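Local coordinates for protein Lysine/ornithine decarboxylase (Selenomonas ruminantium, PDB 5GJO) that decarboxylates L-lysine to cadaverine and L-ornithine to putrescine with similar efficiency, working as a homodimer with pyridoxal 5'-phosphate as cofactor, at residues Gly46-Met51 against Gln90-Asn95. The protein carries 2 engineered substitutions. Sequence-based numbering, arbitrary orientation.
With PLP (pyridoxal-5'-phosphate), chain H.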
# COMPACT_ATOMS: atom_id res chain seq x y z
N GLY A 46 -5.34 -17.20 26.61
CA GLY A 46 -3.99 -16.71 26.55
C GLY A 46 -3.72 -15.98 25.24
O GLY A 46 -4.24 -16.34 24.22
N VAL A 47 -2.96 -14.89 25.31
CA VAL A 47 -2.77 -14.00 24.15
C VAL A 47 -1.57 -14.34 23.26
O VAL A 47 -0.40 -14.39 23.71
CB VAL A 47 -2.64 -12.56 24.64
CG1 VAL A 47 -2.44 -11.60 23.48
CG2 VAL A 47 -3.85 -12.16 25.43
N PHE A 48 -1.82 -14.56 21.98
CA PHE A 48 -0.84 -14.54 20.91
C PHE A 48 -1.09 -13.25 20.09
O PHE A 48 -2.00 -13.20 19.25
CB PHE A 48 -0.99 -15.72 19.92
CG PHE A 48 -0.49 -17.04 20.44
CD1 PHE A 48 -1.23 -17.77 21.31
CD2 PHE A 48 0.74 -17.51 20.10
CE1 PHE A 48 -0.77 -19.01 21.80
CE2 PHE A 48 1.25 -18.73 20.56
CZ PHE A 48 0.48 -19.50 21.43
N TYR A 49 -0.33 -12.22 20.34
CA TYR A 49 -0.55 -10.93 19.67
C TYR A 49 -0.29 -11.03 18.21
O TYR A 49 0.79 -11.46 17.77
CB TYR A 49 0.33 -9.83 20.28
CG TYR A 49 0.31 -8.51 19.48
CD1 TYR A 49 -0.90 -7.87 19.22
CD2 TYR A 49 1.43 -7.99 18.94
CE1 TYR A 49 -0.96 -6.73 18.42
CE2 TYR A 49 1.42 -6.79 18.21
CZ TYR A 49 0.22 -6.15 17.97
OH TYR A 49 0.08 -5.04 17.15
N ALA A 50 -1.28 -10.65 17.43
CA ALA A 50 -1.22 -10.65 15.96
C ALA A 50 -0.51 -9.40 15.47
O ALA A 50 -1.06 -8.38 15.20
CB ALA A 50 -2.61 -10.91 15.28
N MET A 51 0.81 -9.50 15.45
CA MET A 51 1.68 -8.38 15.15
C MET A 51 1.54 -7.80 13.78
O MET A 51 1.94 -6.67 13.59
CB MET A 51 3.18 -8.75 15.44
CG MET A 51 3.65 -9.90 14.60
SD MET A 51 5.41 -10.25 14.98
CE MET A 51 6.19 -8.89 14.22
N GLN A 90 7.43 -19.06 21.73
CA GLN A 90 6.38 -18.08 22.06
C GLN A 90 5.61 -17.71 20.77
O GLN A 90 4.74 -16.82 20.86
CB GLN A 90 6.97 -16.80 22.59
CG GLN A 90 7.79 -16.99 23.86
CD GLN A 90 7.04 -17.60 24.96
OE1 GLN A 90 6.20 -16.95 25.55
NE2 GLN A 90 7.27 -18.91 25.21
N MET A 91 5.85 -18.37 19.66
CA MET A 91 5.21 -17.99 18.42
C MET A 91 4.26 -19.05 17.88
O MET A 91 4.46 -20.22 18.08
CB MET A 91 6.25 -17.67 17.36
CG MET A 91 7.33 -16.67 17.78
SD MET A 91 8.54 -16.42 16.48
CE MET A 91 9.93 -15.73 17.36
N ILE A 92 3.22 -18.60 17.21
CA ILE A 92 2.41 -19.45 16.33
C ILE A 92 2.51 -18.92 14.93
O ILE A 92 2.33 -17.73 14.68
CB ILE A 92 0.95 -19.60 16.78
CG1 ILE A 92 0.25 -20.65 15.88
CG2 ILE A 92 0.21 -18.33 16.85
CD1 ILE A 92 -1.14 -21.02 16.33
N TYR A 93 2.89 -19.77 13.99
CA TYR A 93 2.92 -19.37 12.59
C TYR A 93 1.52 -19.69 12.05
O TYR A 93 1.26 -20.78 11.58
CB TYR A 93 4.04 -20.10 11.86
CG TYR A 93 4.32 -19.73 10.41
CD1 TYR A 93 3.77 -18.62 9.82
CD2 TYR A 93 5.16 -20.50 9.65
CE1 TYR A 93 4.03 -18.31 8.50
CE2 TYR A 93 5.43 -20.21 8.34
CZ TYR A 93 4.87 -19.11 7.77
OH TYR A 93 5.16 -18.83 6.48
N ALA A 94 0.63 -18.71 12.18
CA ALA A 94 -0.79 -18.89 11.86
C ALA A 94 -1.21 -18.39 10.48
O ALA A 94 -2.41 -18.11 10.26
CB ALA A 94 -1.61 -18.20 12.89
N ASN A 95 -0.29 -18.30 9.58
CA ASN A 95 -0.66 -18.17 8.17
C ASN A 95 -0.95 -19.59 7.69
O ASN A 95 -0.03 -20.45 7.70
CB ASN A 95 0.44 -17.58 7.43
CG ASN A 95 0.05 -17.12 6.03
OD1 ASN A 95 -0.80 -17.74 5.37
ND2 ASN A 95 0.61 -15.96 5.61
N1 PLP H . -4.77 -13.89 13.79
C2 PLP H . -4.93 -14.25 12.50
C2A PLP H . -4.58 -15.64 12.05
C3 PLP H . -5.45 -13.27 11.51
O3 PLP H . -5.62 -13.60 10.20
C4 PLP H . -5.78 -11.91 12.01
C4A PLP H . -6.31 -10.86 11.10
O4A PLP H . -6.08 -10.93 9.91
C5 PLP H . -5.56 -11.65 13.45
C6 PLP H . -5.07 -12.67 14.26
C5A PLP H . -5.88 -10.29 14.03
O4P PLP H . -7.21 -9.92 13.69
P PLP H . -7.90 -8.63 14.36
O1P PLP H . -7.96 -8.97 15.83
O2P PLP H . -9.25 -8.55 13.69
O3P PLP H . -6.97 -7.50 14.02
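Phe48 and Ile92 meet inside the barrel, their side chains crossing at about a right angle. The γ-methyl CG2 of Ile92 comes up obliquely against one flank of the ring, 3.4 Å from Phe48 CD2. Further out on the same flank, Phe48 CE2 lies 4.0 Å from Met91 C, which sits at the ring edge, near its plane. Gln90 O approaches Phe48 CE2 obliquely, at 4.0 Å. Phe48 CG stands anti to its own carbonyl carbon (chi1 -76°), an orientation that carries the ring across to strand 91-93; Met91, by contrast, turns its CB away from strand 45-50, and its side chain packs on Leu81 of helix 75-83. No hydrogen bond links the segments, because strand 69-72 runs between them: His69 pairs with the backbone of Val47 and Tyr49, and its ring meets that of Phe48. Trp254 and Arg113 also pack on Phe48, while Ile92 reaches Asp71 and Thr115. An alanine here removes the ring, which would probably leave Ile92 CG2 without its packing partner and open a gap in the barrel interior beside Trp254 and His69. Towards the cofactor, Ala50 CB lies 3.2 Å from PLP C6, and Ala94 O is 3.7 Å from PLP C2A, the methyl carbon. This is the interior packing of a PLP-binding TIM-type barrel, whose parallel strands carry the cofactor at their C-terminal ends.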